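Local coordinates for tyrosinase (Aspergillus oryzae, PDB 6JU8), which probably oxidises L-tyrosine and L-dopa to L-dopaquinone with molecular oxygen at a dinuclear copper centre, the catalytic core being the part included here, at residues I379-A384 with Y437-T442; N266-Y271 with D278-L283. The protein carries 1 engineered substitution. All coordinates share one frame; numbering follows the deposited sequence.

Interaction 1 (I379-A384 with Y437-T442); sequences IDRLTA and YDYAIT
Asp380 OD2 takes a hydrogen bond from each of two tyrosine hydroxyls, Tyr439 OH at 2.6 Å and Tyr437 OH, two residues earlier in the same loop, at 2.7 Å. The Tyr439 proton meets the anti lone pair of OD2, whereas Tyr437 OH comes in above the carboxylate plane. OD1 forms a salt bridge with Arg108 of helix 103-129, so both carboxylate oxygens are engaged, and these donors would be expected to stabilise its charge. Packing is tightest where the Tyr439 ring lies against the helix: Arg381 CB sits 3.7 Å from the ring centroid in a CH-pi contact over one face, while Ala384 CB stands 4.0 Å from Tyr439 CD2. The extended Arg381 chain, its CG turned opposite the backbone N (chi1 176°), runs on along the ring to Ile441. Here the fit is looser and partly wet: Arg381 NH2 only brushes Ile441 CD1 at 3.8 Å, and a water accepts from Arg381 NE and Ile441 N, each at 3.0 Å. Arg381 NH2 is hydrogen-bonded to Tyr456 OH in helix 448-456, and Arg23 makes a cation-pi contact with Tyr437 and a hydrogen bond with Tyr439 OH. Tyr437 and Tyr439 fit the Tyr-X-Tyr motif near the end of the tyrosinase catalytic core, docked here on the four-helix-bundle helix that carries copper ligand His376.

Interaction 2 (N266-Y271 with D278-L283); sequences NEHPWY and DSVPTL
Pro281 O accepts the indole N-H of Trp270, NE1 lying 2.8 Å from this oxygen with an N-H...O angle of 150°. The bond is in the plane of the indole and runs close to the direction of the carbonyl, with a C=O...N angle of 162°. The same oxygen lies over one face of the His268 imidazole, toward its rim; the 3.4 Å separation from His268 ND1 has too poor an angle for a hydrogen bond. Beside it on that face is the backbone of Thr282, whose CA makes a CH-pi contact and comes within 3.6 Å of His268 CD2. The Thr282 methyl, CG2, adds a 3.9 Å contact with His268 NE2. His268 is the first residue beyond helix 258-267, with positive phi, and Pro269 then centres an inverse gamma turn that turns the chain so that His268 CB packs on one face of the Trp270 indole. At the start of the next helix, Thr282 is the N-cap of helix 283-292, its OG1 hydrogen-bonded to Asp285 N. The contact thus closes the connection between two successive helices of the central tyrosinase domain. Val280 CG1, set opposite its own backbone N (chi1 172°), touches the edges of both rings, 3.8 Å from Trp270 CD1 and 4.0 Å from His268 CE1. At the six-membered end of the indole, CZ2 passes 3.8 Å from Thr282 O at the ring edge, and CH2 meets Leu283 CD1 at 4.0 Å, the two side chains crossing at about a right angle. Leu283 also packs on Ile331 of helix 328-340, while Met286 and Asn334 touch Trp270.

Interaction 1 is wholly buried and joins parts far apart in sequence, the helix 371-389 and a late loop, whereas interaction 2 is a partly exposed, local closure between two consecutive helices. Their centres are about 24 Å apart. Helix 328-340, which carries copper ligands His332 and His336, and Phe152 meet helix 371-389 through residues that take no part in interaction 1, but in interaction 2 they meet Leu283, which does. Chemistry follows place: interaction 1 buries a carboxylate among hydroxyl and arginine partners, the side chain of Asp380 being about 11 Å from a bound copper ion, while interaction 2 relies on a single indole-to-carbonyl bond, with ring faces and edges packed on backbone and aliphatic groups.

Interaction 1 (I379-A384 with Y437-T442)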
ATOM      1  N   ILE A 379       9.446 -17.564 -15.356  1.00  8.35           N
ATOM      2  CA  ILE A 379      10.620 -18.449 -15.242  1.00  8.29           C
ATOM      3  C   ILE A 379      10.427 -19.669 -16.135  1.00  7.57           C
ATOM      4  O   ILE A 379      11.387 -20.137 -16.773  1.00  8.95           O
ATOM      5  CB  ILE A 379      10.874 -18.802 -13.777  1.00  8.52           C
ATOM      6  CG1 ILE A 379      11.203 -17.538 -12.964  1.00  9.61           C
ATOM      7  CG2 ILE A 379      11.932 -19.889 -13.620  1.00  9.31           C
ATOM      8  CD1 ILE A 379      12.422 -16.780 -13.474  1.00  9.52           C
ATOM      9  N   ASP A 380       9.193 -20.169 -16.220  1.00  8.52           N
ATOM     10  CA  ASP A 380       8.894 -21.280 -17.129  1.00  8.66           C
ATOM     11  C   ASP A 380       9.111 -20.892 -18.582  1.00  8.46           C
ATOM     12  O   ASP A 380       9.663 -21.669 -19.378  1.00  9.44           O
ATOM     13  CB  ASP A 380       7.439 -21.748 -16.916  1.00  9.28           C
ATOM     14  CG  ASP A 380       7.260 -23.083 -17.628  1.00  9.58           C
ATOM     15  OD1 ASP A 380       7.891 -24.051 -17.153  1.00 10.41           O
ATOM     16  OD2 ASP A 380       6.546 -23.149 -18.651  1.00  9.86           O
ATOM     17  N   ARG A 381       8.667 -19.691 -18.942  1.00  8.76           N
ATOM     18  CA  ARG A 381       8.862 -19.138 -20.296  1.00  8.11           C
ATOM     19  C   ARG A 381      10.343 -18.991 -20.638  1.00  8.78           C
ATOM     20  O   ARG A 381      10.779 -19.345 -21.738  1.00  8.91           O
ATOM     21  CB  ARG A 381       8.110 -17.798 -20.357  1.00  9.37           C
ATOM     22  CG  ARG A 381       8.316 -17.061 -21.701  1.00 10.10           C
ATOM     23  CD  ARG A 381       7.370 -15.845 -21.728  1.00  9.61           C
ATOM     24  NE  ARG A 381       7.713 -14.925 -22.802  1.00  9.42           N
ATOM     25  CZ  ARG A 381       8.657 -13.983 -22.700  1.00  9.63           C
ATOM     26  NH1 ARG A 381       9.364 -13.851 -21.574  1.00 10.03           N
ATOM     27  NH2 ARG A 381       8.921 -13.186 -23.719  1.00 11.37           N
ATOM     28  N   LEU A 382      11.126 -18.455 -19.696  1.00  8.94           N
ATOM     29  CA  LEU A 382      12.564 -18.315 -19.927  1.00  8.35           C
ATOM     30  C   LEU A 382      13.209 -19.681 -20.128  1.00  8.66           C
ATOM     31  O   LEU A 382      14.081 -19.854 -20.978  1.00 10.06           O
ATOM     32  CB  LEU A 382      13.227 -17.597 -18.757  1.00  9.20           C
ATOM     33  CG  LEU A 382      12.866 -16.105 -18.616  1.00  9.49           C
ATOM     34  CD1 LEU A 382      13.489 -15.550 -17.348  1.00 12.03           C
ATOM     35  CD2 LEU A 382      13.297 -15.313 -19.844  1.00 12.17           C
ATOM     36  N   THR A 383      12.755 -20.670 -19.367  1.00  8.37           N
ATOM     37  CA  THR A 383      13.230 -22.045 -19.559  1.00  8.12           C
ATOM     38  C   THR A 383      12.877 -22.510 -20.967  1.00  7.60           C
ATOM     39  O   THR A 383      13.730 -23.115 -21.657  1.00  9.23           O
ATOM     40  CB  THR A 383      12.662 -22.986 -18.501  1.00  8.22           C
ATOM     41  OG1 THR A 383      13.071 -22.523 -17.204  1.00  9.48           O
ATOM     42  CG2 THR A 383      13.245 -24.385 -18.670  1.00 10.97           C
ATOM     43  N   ALA A 384      11.631 -22.314 -21.401  1.00  9.00           N
ATOM     44  CA  ALA A 384      11.215 -22.756 -22.737  1.00  9.09           C
ATOM     45  C   ALA A 384      11.996 -22.041 -23.810  1.00  9.00           C
ATOM     46  O   ALA A 384      12.399 -22.643 -24.817  1.00 10.18           O
ATOM     47  CB  ALA A 384       9.709 -22.490 -22.886  1.00 10.53           C
ATOM     48  N   TYR A 437      -0.035 -25.919 -23.275  1.00 12.49           N
ATOM     49  CA  TYR A 437       0.131 -24.477 -23.342  1.00 12.19           C
ATOM     50  C   TYR A 437       1.381 -24.194 -24.170  1.00 11.53           C
ATOM     51  O   TYR A 437       2.220 -25.072 -24.400  1.00 12.34           O
ATOM     52  CB  TYR A 437       0.253 -23.830 -21.963  1.00 11.96           C
ATOM     53  CG  TYR A 437       1.515 -24.188 -21.198  1.00 11.80           C
ATOM     54  CD1 TYR A 437       2.694 -23.506 -21.405  1.00 12.04           C
ATOM     55  CD2 TYR A 437       1.516 -25.240 -20.277  1.00 12.07           C
ATOM     56  CE1 TYR A 437       3.847 -23.854 -20.701  1.00 10.84           C
ATOM     57  CE2 TYR A 437       2.647 -25.588 -19.552  1.00 10.99           C
ATOM     58  CZ  TYR A 437       3.816 -24.879 -19.775  1.00 11.28           C
ATOM     59  OH  TYR A 437       4.939 -25.231 -19.054  1.00 11.62           O
ATOM     60  N   ASP A 438       1.485 -22.939 -24.581  1.00 12.67           N
ATOM     61  CA  ASP A 438       2.705 -22.518 -25.288  1.00 11.99           C
ATOM     62  C   ASP A 438       2.935 -21.036 -24.989  1.00 10.83           C
ATOM     63  O   ASP A 438       2.125 -20.397 -24.300  1.00 13.29           O
ATOM     64  CB  ASP A 438       2.565 -22.784 -26.773  1.00 14.75           C
ATOM     65  CG  ASP A 438       3.840 -22.982 -27.556  1.00 15.80           C
ATOM     66  OD1 ASP A 438       4.936 -22.802 -26.978  1.00 15.05           O
ATOM     67  OD2 ASP A 438       3.728 -23.301 -28.758  1.00 21.80           O
ATOM     68  N   TYR A 439       4.043 -20.494 -25.478  1.00 10.71           N
ATOM     69  CA  TYR A 439       4.350 -19.068 -25.403  1.00 10.34           C
ATOM     70  C   TYR A 439       4.461 -18.513 -26.819  1.00 12.01           C
ATOM     71  O   TYR A 439       4.987 -19.187 -27.702  1.00 13.59           O
ATOM     72  CB  TYR A 439       5.672 -18.834 -24.652  1.00 11.23           C
ATOM     73  CG  TYR A 439       5.603 -19.407 -23.248  1.00 10.76           C
ATOM     74  CD1 TYR A 439       4.901 -18.719 -22.256  1.00  9.15           C
ATOM     75  CD2 TYR A 439       6.218 -20.621 -22.940  1.00 11.01           C
ATOM     76  CE1 TYR A 439       4.817 -19.221 -20.965  1.00  9.12           C
ATOM     77  CE2 TYR A 439       6.134 -21.132 -21.648  1.00 10.23           C
ATOM     78  CZ  TYR A 439       5.433 -20.434 -20.673  1.00  9.08           C
ATOM     79  OH  TYR A 439       5.326 -20.923 -19.383  1.00  9.78           O
ATOM     80  N   ALA A 440       4.003 -17.295 -27.044  1.00 11.48           N
ATOM     81  CA  ALA A 440       4.144 -16.720 -28.385  1.00 12.76           C
ATOM     82  C   ALA A 440       5.589 -16.766 -28.878  1.00 12.19           C
ATOM     83  O   ALA A 440       5.850 -17.073 -30.048  1.00 12.81           O
ATOM     84  CB  ALA A 440       3.668 -15.279 -28.433  1.00 12.95           C
ATOM     85  N   ILE A 441       6.512 -16.443 -27.984  1.00 10.82           N
ATOM     86  CA  ILE A 441       7.907 -16.356 -28.382  1.00 11.33           C
ATOM     87  C   ILE A 441       8.497 -17.685 -28.826  1.00 11.37           C
ATOM     88  O   ILE A 441       9.505 -17.624 -29.552  1.00 12.26           O
ATOM     89  CB  ILE A 441       8.739 -15.725 -27.261  1.00 10.72           C
ATOM     90  CG1 ILE A 441      10.118 -15.275 -27.759  1.00 13.38           C
ATOM     91  CG2 ILE A 441       8.862 -16.642 -26.055  1.00 12.01           C
ATOM     92  CD1 ILE A 441      10.771 -14.297 -26.788  1.00 13.92           C
ATOM     93  N   THR A 442       7.899 -18.798 -28.421  1.00 11.51           N
ATOM     94  CA  THR A 442       8.408 -20.122 -28.817  1.00 13.92           C
ATOM     95  C   THR A 442       7.615 -20.713 -29.974  1.00 15.02           C
ATOM     96  O   THR A 442       7.828 -21.867 -30.355  1.00 21.67           O
ATOM     97  CB  THR A 442       8.467 -21.119 -27.651  1.00 13.93           C
ATOM     98  OG1 THR A 442       7.247 -21.169 -26.897  1.00 15.51           O
ATOM     99  CG2 THR A 442       9.531 -20.692 -26.647  1.00 15.51           C
TER
HETATM  100  O   HOH W   1       5.990 -15.183 -25.268  1.00 10.55           O

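Interaction 2 (N266-Y271 with D278-L283)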
ATOM      1  N   ASN A 266      14.431  -1.742 -10.750  1.00 10.06           N
ATOM      2  CA  ASN A 266      15.227  -0.880 -11.609  1.00 10.44           C
ATOM      3  C   ASN A 266      16.574  -0.514 -11.028  1.00 11.15           C
ATOM      4  O   ASN A 266      17.500  -0.201 -11.803  1.00 13.36           O
ATOM      5  CB  ASN A 266      14.387   0.359 -11.973  1.00 11.05           C
ATOM      6  CG  ASN A 266      13.238  -0.060 -12.871  1.00 10.39           C
ATOM      7  OD1 ASN A 266      13.430  -0.407 -14.045  1.00 11.35           O
ATOM      8  ND2 ASN A 266      12.029  -0.067 -12.308  1.00 11.99           N
ATOM      9  N   GLU A 267      16.756  -0.624  -9.719  1.00  9.93           N
ATOM     10  CA  GLU A 267      18.068  -0.466  -9.086  1.00 11.67           C
ATOM     11  C   GLU A 267      18.877  -1.765  -9.085  1.00 10.61           C
ATOM     12  O   GLU A 267      20.099  -1.694  -8.941  1.00 13.00           O
ATOM     13  CB  GLU A 267      17.926   0.034  -7.643  1.00 12.32           C
ATOM     14  CG  GLU A 267      17.473   1.491  -7.568  1.00 14.77           C
ATOM     15  CD  GLU A 267      17.869   2.190  -6.290  1.00 17.68           C
ATOM     16  OE1 GLU A 267      17.665   3.416  -6.222  1.00 20.95           O
ATOM     17  OE2 GLU A 267      18.377   1.543  -5.353  1.00 22.07           O
ATOM     18  N   HIS A 268      18.212  -2.894  -9.260  1.00 10.39           N
ATOM     19  CA  HIS A 268      18.788  -4.224  -9.365  1.00 10.40           C
ATOM     20  C   HIS A 268      19.911  -4.514  -8.387  1.00 10.62           C
ATOM     21  O   HIS A 268      21.017  -4.861  -8.817  1.00 12.45           O
ATOM     22  CB  HIS A 268      19.226  -4.474 -10.817  1.00 12.82           C
ATOM     23  CG  HIS A 268      20.155  -3.463 -11.401  1.00 11.98           C
ATOM     24  ND1 HIS A 268      21.507  -3.429 -11.162  1.00 15.58           N
ATOM     25  CD2 HIS A 268      19.897  -2.436 -12.247  1.00 11.75           C
ATOM     26  CE1 HIS A 268      22.064  -2.413 -11.810  1.00 15.94           C
ATOM     27  NE2 HIS A 268      21.111  -1.816 -12.493  1.00 14.60           N
ATOM     28  N   PRO A 269      19.665  -4.441  -7.080  1.00 11.08           N
ATOM     29  CA  PRO A 269      20.731  -4.752  -6.114  1.00 11.78           C
ATOM     30  C   PRO A 269      20.959  -6.245  -5.994  1.00 11.08           C
ATOM     31  O   PRO A 269      20.387  -6.920  -5.135  1.00 12.72           O
ATOM     32  CB  PRO A 269      20.172  -4.131  -4.831  1.00 13.93           C
ATOM     33  CG  PRO A 269      18.687  -4.198  -4.976  1.00 12.85           C
ATOM     34  CD  PRO A 269      18.407  -4.025  -6.441  1.00 12.14           C
ATOM     35  N   TRP A 270      21.813  -6.752  -6.901  1.00 11.92           N
ATOM     36  CA  TRP A 270      22.113  -8.181  -6.923  1.00 12.16           C
ATOM     37  C   TRP A 270      22.728  -8.613  -5.596  1.00 12.02           C
ATOM     38  O   TRP A 270      23.607  -7.889  -5.094  1.00 15.29           O
ATOM     39  CB  TRP A 270      23.134  -8.515  -8.027  1.00 11.75           C
ATOM     40  CG  TRP A 270      22.664  -8.020  -9.372  1.00 10.93           C
ATOM     41  CD1 TRP A 270      23.069  -6.905 -10.053  1.00 11.01           C
ATOM     42  CD2 TRP A 270      21.690  -8.644 -10.215  1.00 10.18           C
ATOM     43  NE1 TRP A 270      22.403  -6.796 -11.253  1.00 11.00           N
ATOM     44  CE2 TRP A 270      21.550  -7.855 -11.373  1.00 10.22           C
ATOM     45  CE3 TRP A 270      20.935  -9.813 -10.072  1.00 10.45           C
ATOM     46  CZ2 TRP A 270      20.664  -8.200 -12.396  1.00 11.05           C
ATOM     47  CZ3 TRP A 270      20.057 -10.132 -11.101  1.00 10.20           C
ATOM     48  CH2 TRP A 270      19.918  -9.346 -12.241  1.00 10.68           C
ATOM     49  N   TYR A 271      22.348  -9.756  -5.042  1.00 11.31           N
ATOM     50  CA  TYR A 271      22.957 -10.169  -3.769  1.00 13.53           C
ATOM     51  C   TYR A 271      24.317 -10.839  -3.982  1.00 15.41           C
ATOM     52  O   TYR A 271      25.162 -10.877  -3.071  1.00 18.22           O
ATOM     53  CB  TYR A 271      22.027 -11.054  -2.937  1.00 16.06           C
ATOM     54  CG  TYR A 271      21.735 -12.441  -3.472  1.00 15.25           C
ATOM     55  CD1 TYR A 271      22.617 -13.501  -3.303  1.00 16.18           C
ATOM     56  CD2 TYR A 271      20.551 -12.680  -4.167  1.00 14.19           C
ATOM     57  CE1 TYR A 271      22.364 -14.779  -3.795  1.00 18.20           C
ATOM     58  CE2 TYR A 271      20.287 -13.940  -4.660  1.00 15.64           C
ATOM     59  CZ  TYR A 271      21.178 -14.982  -4.475  1.00 19.11           C
ATOM     60  OH  TYR A 271      20.871 -16.232  -4.986  1.00 19.66           O
ATOM     61  N   ASP A 278      32.471  -7.627 -15.945  1.00 21.95           N
ATOM     62  CA  ASP A 278      32.663  -6.622 -16.977  1.00 22.58           C
ATOM     63  C   ASP A 278      31.861  -5.368 -16.660  1.00 22.15           C
ATOM     64  O   ASP A 278      32.287  -4.256 -16.947  1.00 27.83           O
ATOM     65  CB  ASP A 278      32.286  -7.123 -18.371  1.00 26.96           C
ATOM     66  CG  ASP A 278      30.842  -7.537 -18.568  1.00 29.49           C
ATOM     67  OD1 ASP A 278      30.337  -8.415 -17.832  1.00 32.49           O
ATOM     68  OD2 ASP A 278      30.166  -7.006 -19.485  1.00 53.86           O
ATOM     69  N   SER A 279      30.706  -5.563 -16.051  1.00 21.32           N
ATOM     70  CA  SER A 279      29.755  -4.517 -15.715  1.00 21.46           C
ATOM     71  C   SER A 279      28.775  -5.115 -14.706  1.00 19.90           C
ATOM     72  O   SER A 279      28.792  -6.327 -14.493  1.00 22.48           O
ATOM     73  CB  SER A 279      28.978  -4.009 -16.936  1.00 25.32           C
ATOM     74  OG  SER A 279      28.174  -5.037 -17.484  1.00 32.90           O
ATOM     75  N   VAL A 280      27.968  -4.259 -14.115  1.00 18.10           N
ATOM     76  CA  VAL A 280      26.866  -4.719 -13.278  1.00 16.58           C
ATOM     77  C   VAL A 280      25.587  -4.541 -14.085  1.00 16.23           C
ATOM     78  O   VAL A 280      25.146  -3.401 -14.262  1.00 18.85           O
ATOM     79  CB  VAL A 280      26.797  -3.880 -11.986  1.00 18.86           C
ATOM     80  CG1 VAL A 280      25.541  -4.244 -11.217  1.00 20.12           C
ATOM     81  CG2 VAL A 280      28.075  -4.109 -11.183  1.00 21.25           C
ATOM     82  N   PRO A 281      25.067  -5.614 -14.648  1.00 14.41           N
ATOM     83  CA  PRO A 281      23.952  -5.514 -15.580  1.00 13.82           C
ATOM     84  C   PRO A 281      22.653  -5.117 -14.897  1.00 11.09           C
ATOM     85  O   PRO A 281      22.417  -5.411 -13.735  1.00 13.76           O
ATOM     86  CB  PRO A 281      23.812  -6.940 -16.127  1.00 16.61           C
ATOM     87  CG  PRO A 281      25.151  -7.560 -15.862  1.00 14.67           C
ATOM     88  CD  PRO A 281      25.543  -7.020 -14.506  1.00 16.95           C
ATOM     89  N   THR A 282      21.803  -4.460 -15.679  1.00 11.38           N
ATOM     90  CA  THR A 282      20.409  -4.305 -15.277  1.00 10.79           C
ATOM     91  C   THR A 282      19.685  -5.654 -15.293  1.00  9.77           C
ATOM     92  O   THR A 282      20.226  -6.652 -15.819  1.00 10.37           O
ATOM     93  CB  THR A 282      19.695  -3.354 -16.234  1.00 11.15           C
ATOM     94  OG1 THR A 282      19.676  -3.954 -17.542  1.00 12.05           O
ATOM     95  CG2 THR A 282      20.398  -2.000 -16.342  1.00 13.98           C
ATOM     96  N   LEU A 283      18.474  -5.705 -14.726  1.00  9.93           N
ATOM     97  CA  LEU A 283      17.721  -6.952 -14.789  1.00  9.44           C
ATOM     98  C   LEU A 283      17.428  -7.324 -16.243  1.00  9.84           C
ATOM     99  O   LEU A 283      17.473  -8.511 -16.581  1.00 10.15           O
ATOM    100  CB  LEU A 283      16.458  -6.872 -13.940  1.00  9.64           C
ATOM    101  CG  LEU A 283      15.506  -8.070 -14.002  1.00  9.62           C
ATOM    102  CD1 LEU A 283      16.184  -9.388 -13.627  1.00 11.83           C
ATOM    103  CD2 LEU A 283      14.301  -7.797 -13.081  1.00 10.52           C
TER